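Side-chain contacts in acetylornithine aminotransferase (Aquifex aeolicus, PDB 2EH6), which catalyses the pyridoxal-phosphate-dependent transfer of an amino group between N(2)-acetyl-L-ornithine and 2-oxoglutarate, a step of arginine biosynthesis: residues S136-Q140 / P141-K145; T282-V285 / D286-K290. All coordinates share one frame; numbering follows the deposited sequence.

How the contacts relate
The two contacts illustrate how one chain uses neighbouring residues in two ways: contact 1 closes a turn at a helix end, and contact 2 repeats the i to i+4 pattern within a helix. They come in series along the chain. Contact 1 takes in the last residues of helix 132-137 and the loop after it, before strand 154-157 at one border of a mixed sheet; contact 2 lies within the long helix 275-308, which packs on helices 47-59 and 70-81. Their centres lie about 34 Å apart on opposite sides of the chain's centre, with nearest atoms about 24 Å apart. Contact 1 is the nearer to residues predicted or inferred to bind substrate and cofactor.

Contact 1 (S136-Q140 / P141-K145); sequences SATGQ and PKFHK
Gln-140 and Phe-143 run side by side in the same direction, with CB of Gln-140 3.6 Å from CD2 of Phe-143. The chain of Gln-140 is extended beyond CG (chi2 -168°), which carries its amide along the ring until CD is 3.7 Å from CE2 of Phe-143. The amide and ring planes stand 68° apart, and NE2 lies at the ring edge, in its plane; its hydrogen bonds go to Glu-184 OE1 and Ser-126 O, which together fix the amide. CG of Lys-142 covers one face of the same ring, 4.1 Å above its plane.

The chain leaves the helix at Thr-138 and bends through an inverse gamma turn centred on Gly-139. Phe-143 N then donates to Gln-140 O at 2.9 Å. That same oxygen sits over the centre of one face of the His-144 imidazole, while NE2 of His-144 reaches Thr-138 O at 2.8 Å in a weak, bent bond. Thr-138, with CG2 anti to the backbone N, brings this methyl obliquely to Phe-143 and hydrogen-bonds through OG1 to His-128 N and Ser-134 O.

The turn is backed by strand 154-157, where His-144 touches Tyr-156; Phe-143 packs on Arg-130, a predicted substrate-binding residue, and on Gly-265 of the second subunit.

Contact 2 (T282-V285 / D286-K290); sequences TVVV and DEVEK
Thr-282 O lies over one face of the Asp-286 carboxylate, 3.4 Å from its CG; both groups are acceptors, so this is contact without a bond. Asp-286 runs alongside Thr-282, its OD2 4.1 Å from the methyl CG2 of Thr-282, while OD1 has a long, weak ion pair with Lys-78. Glu-289 instead crosses Val-285: CG, between the backbone N and the carbonyl carbon (chi1 52°), sits 3.2 Å from Val-285 O, and the extended chain brings OE1 to 3.9 Å from Val-285 CG1. The carboxylate of Glu-287 is directed to the start of helix 47-59, where OE1 bonds to Tyr-46 OH and OE2 pairs with Lys-48.

Val-284 and Val-288 point the same way in a buried apolar strip, CG1 of the first meeting CG2 of the second at 3.6 Å. The Val-283/Glu-287 and Val-285/Glu-289 pairs mix apolar and acidic groups. Four successive backbone bonds hold this length of helix; that of Val-288 N to Val-284 O is 2.7 Å long.

Thr-282 and Val-285 pack against helix 70-81. Such i to i+4 pairing belongs here to helix 275-308, the long helix leading from the cofactor-binding domain toward the C-terminal part, as in fold-type I pyridoxal-phosphate enzymes.

Contact 1 (S136-Q140 / P141-K145)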
loop_
_atom_site.group_PDB
_atom_site.type_symbol
_atom_site.label_atom_id
_atom_site.label_comp_id
_atom_site.label_asym_id
_atom_site.label_seq_id
_atom_site.Cartn_x
_atom_site.Cartn_y
_atom_site.Cartn_z
ATOM N N SER A 136 -2.070 4.555 -14.909
ATOM C CA SER A 136 -2.214 4.367 -16.346
ATOM C C SER A 136 -3.627 3.904 -16.694
ATOM O O SER A 136 -4.167 4.284 -17.734
ATOM C CB SER A 136 -1.182 3.362 -16.854
ATOM O OG SER A 136 0.127 3.824 -16.570
ATOM N N ALA A 137 -4.227 3.099 -15.819
ATOM C CA ALA A 137 -5.587 2.603 -16.041
ATOM C C ALA A 137 -6.626 3.687 -15.763
ATOM O O ALA A 137 -7.731 3.658 -16.305
ATOM C CB ALA A 137 -5.853 1.393 -15.154
ATOM N N THR A 138 -6.271 4.635 -14.903
ATOM C CA THR A 138 -7.165 5.730 -14.545
ATOM C C THR A 138 -7.375 6.634 -15.760
ATOM O O THR A 138 -6.438 7.256 -16.257
ATOM C CB THR A 138 -6.573 6.519 -13.360
ATOM O OG1 THR A 138 -6.547 5.666 -12.210
ATOM C CG2 THR A 138 -7.387 7.756 -13.053
ATOM N N GLY A 139 -8.618 6.694 -16.231
ATOM C CA GLY A 139 -8.930 7.480 -17.410
ATOM C C GLY A 139 -9.207 8.950 -17.179
ATOM O O GLY A 139 -10.218 9.475 -17.645
ATOM N N GLN A 140 -8.313 9.616 -16.460
ATOM C CA GLN A 140 -8.470 11.036 -16.185
ATOM C C GLN A 140 -7.114 11.701 -16.329
ATOM O O GLN A 140 -6.328 11.752 -15.384
ATOM C CB GLN A 140 -9.033 11.251 -14.779
ATOM C CG GLN A 140 -10.393 10.598 -14.571
ATOM C CD GLN A 140 -11.069 11.041 -13.288
ATOM O OE1 GLN A 140 -11.339 12.224 -13.098
ATOM N NE2 GLN A 140 -11.347 10.090 -12.402
ATOM N N PRO A 141 -6.825 12.220 -17.531
ATOM C CA PRO A 141 -5.576 12.896 -17.886
ATOM C C PRO A 141 -5.062 13.906 -16.867
ATOM O O PRO A 141 -3.853 14.110 -16.754
ATOM C CB PRO A 141 -5.911 13.549 -19.226
ATOM C CG PRO A 141 -6.881 12.583 -19.823
ATOM C CD PRO A 141 -7.785 12.292 -18.646
ATOM N N LYS A 142 -5.965 14.535 -16.123
ATOM C CA LYS A 142 -5.534 15.524 -15.141
ATOM C C LYS A 142 -4.640 14.906 -14.071
ATOM O O LYS A 142 -3.779 15.585 -13.514
ATOM C CB LYS A 142 -6.736 16.217 -14.488
ATOM C CG LYS A 142 -7.615 15.330 -13.625
ATOM C CD LYS A 142 -8.725 16.154 -12.988
ATOM C CE LYS A 142 -9.605 15.313 -12.081
ATOM N NZ LYS A 142 -10.692 16.127 -11.475
ATOM N N PHE A 143 -4.835 13.619 -13.798
ATOM C CA PHE A 143 -4.032 12.918 -12.799
ATOM C C PHE A 143 -2.710 12.422 -13.376
ATOM O O PHE A 143 -1.828 11.989 -12.633
ATOM C CB PHE A 143 -4.807 11.723 -12.226
ATOM C CG PHE A 143 -6.015 12.110 -11.421
ATOM C CD1 PHE A 143 -5.918 13.055 -10.403
ATOM C CD2 PHE A 143 -7.249 11.515 -11.666
ATOM C CE1 PHE A 143 -7.037 13.402 -9.638
ATOM C CE2 PHE A 143 -8.374 11.853 -10.908
ATOM C CZ PHE A 143 -8.268 12.796 -9.893
ATOM N N HIS A 144 -2.579 12.490 -14.700
ATOM C CA HIS A 144 -1.369 12.034 -15.387
ATOM C C HIS A 144 -0.341 13.149 -15.553
ATOM O O HIS A 144 0.864 12.909 -15.494
ATOM C CB HIS A 144 -1.711 11.507 -16.791
ATOM C CG HIS A 144 -2.730 10.406 -16.813
ATOM N ND1 HIS A 144 -3.455 10.093 -17.944
ATOM C CD2 HIS A 144 -3.134 9.537 -15.856
ATOM C CE1 HIS A 144 -4.262 9.080 -17.683
ATOM N NE2 HIS A 144 -4.088 8.724 -16.422
ATOM N N LYS A 145 -0.832 14.363 -15.771
ATOM C CA LYS A 145 0.012 15.532 -16.008
ATOM C C LYS A 145 1.251 15.697 -15.131
ATOM O O LYS A 145 1.153 15.884 -13.915
ATOM C CB LYS A 145 -0.840 16.804 -15.933
ATOM C CG LYS A 145 -2.070 16.773 -16.836
ATOM C CD LYS A 145 -1.709 16.428 -18.279
ATOM C CE LYS A 145 -2.947 16.369 -19.168
ATOM N NZ LYS A 145 -2.609 15.922 -20.550
#

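Contact 2 (T282-V285 / D286-K290)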
loop_
_atom_site.group_PDB
_atom_site.type_symbol
_atom_site.label_atom_id
_atom_site.label_comp_id
_atom_site.label_asym_id
_atom_site.label_seq_id
_atom_site.Cartn_x
_atom_site.Cartn_y
_atom_site.Cartn_z
ATOM N N THR A 282 -11.787 -10.301 8.455
ATOM C CA THR A 282 -12.614 -11.427 8.859
ATOM C C THR A 282 -13.861 -10.950 9.595
ATOM O O THR A 282 -14.958 -11.473 9.388
ATOM C CB THR A 282 -11.833 -12.391 9.766
ATOM O OG1 THR A 282 -10.824 -13.049 8.992
ATOM C CG2 THR A 282 -12.761 -13.433 10.364
ATOM N N VAL A 283 -13.694 -9.951 10.455
ATOM C CA VAL A 283 -14.822 -9.413 11.202
ATOM C C VAL A 283 -15.779 -8.693 10.260
ATOM O O VAL A 283 -16.992 -8.903 10.303
ATOM C CB VAL A 283 -14.355 -8.423 12.297
ATOM C CG1 VAL A 283 -15.558 -7.757 12.931
ATOM C CG2 VAL A 283 -13.541 -9.153 13.360
ATOM N N VAL A 284 -15.230 -7.843 9.402
ATOM C CA VAL A 284 -16.041 -7.086 8.457
ATOM C C VAL A 284 -16.833 -7.984 7.509
ATOM O O VAL A 284 -18.026 -7.778 7.290
ATOM C CB VAL A 284 -15.163 -6.128 7.627
ATOM C CG1 VAL A 284 -15.987 -5.492 6.515
ATOM C CG2 VAL A 284 -14.575 -5.053 8.535
ATOM N N VAL A 285 -16.175 -8.983 6.939
ATOM C CA VAL A 285 -16.869 -9.868 6.017
ATOM C C VAL A 285 -18.042 -10.593 6.677
ATOM O O VAL A 285 -19.118 -10.685 6.089
ATOM C CB VAL A 285 -15.893 -10.878 5.384
ATOM C CG1 VAL A 285 -16.665 -11.924 4.588
ATOM C CG2 VAL A 285 -14.926 -10.126 4.454
ATOM N N ASP A 286 -17.850 -11.088 7.895
ATOM C CA ASP A 286 -18.934 -11.777 8.588
ATOM C C ASP A 286 -20.076 -10.822 8.910
ATOM O O ASP A 286 -21.248 -11.145 8.700
ATOM C CB ASP A 286 -18.439 -12.420 9.887
ATOM C CG ASP A 286 -17.544 -13.617 9.644
ATOM O OD1 ASP A 286 -17.582 -14.169 8.523
ATOM O OD2 ASP A 286 -16.814 -14.012 10.579
ATOM N N GLU A 287 -19.737 -9.640 9.418
ATOM C CA GLU A 287 -20.757 -8.658 9.768
ATOM C C GLU A 287 -21.486 -8.105 8.557
ATOM O O GLU A 287 -22.704 -7.938 8.579
ATOM C CB GLU A 287 -20.134 -7.506 10.560
ATOM C CG GLU A 287 -19.551 -7.935 11.897
ATOM C CD GLU A 287 -20.596 -8.560 12.803
ATOM O OE1 GLU A 287 -21.579 -7.868 13.132
ATOM O OE2 GLU A 287 -20.437 -9.739 13.182
ATOM N N VAL A 288 -20.740 -7.817 7.498
ATOM C CA VAL A 288 -21.326 -7.259 6.286
ATOM C C VAL A 288 -22.335 -8.177 5.608
ATOM O O VAL A 288 -23.380 -7.720 5.158
ATOM C CB VAL A 288 -20.226 -6.880 5.264
ATOM C CG1 VAL A 288 -20.842 -6.638 3.891
ATOM C CG2 VAL A 288 -19.501 -5.624 5.736
ATOM N N GLU A 289 -22.039 -9.466 5.522
ATOM C CA GLU A 289 -22.985 -10.356 4.870
ATOM C C GLU A 289 -24.314 -10.390 5.623
ATOM O O GLU A 289 -25.357 -10.624 5.026
ATOM C CB GLU A 289 -22.397 -11.763 4.719
ATOM C CG GLU A 289 -21.836 -12.367 5.973
ATOM C CD GLU A 289 -21.067 -13.641 5.686
ATOM O OE1 GLU A 289 -20.147 -13.595 4.837
ATOM O OE2 GLU A 289 -21.375 -14.684 6.304
ATOM N N LYS A 290 -24.276 -10.133 6.927
ATOM C CA LYS A 290 -25.495 -10.110 7.735
ATOM C C LYS A 290 -26.249 -8.797 7.519
ATOM O O LYS A 290 -27.453 -8.713 7.760
ATOM C CB LYS A 290 -25.160 -10.238 9.222
ATOM C CG LYS A 290 -24.447 -11.519 9.620
ATOM C CD LYS A 290 -24.100 -11.486 11.101
ATOM C CE LYS A 290 -23.206 -12.650 11.500
ATOM N NZ LYS A 290 -22.828 -12.574 12.940
#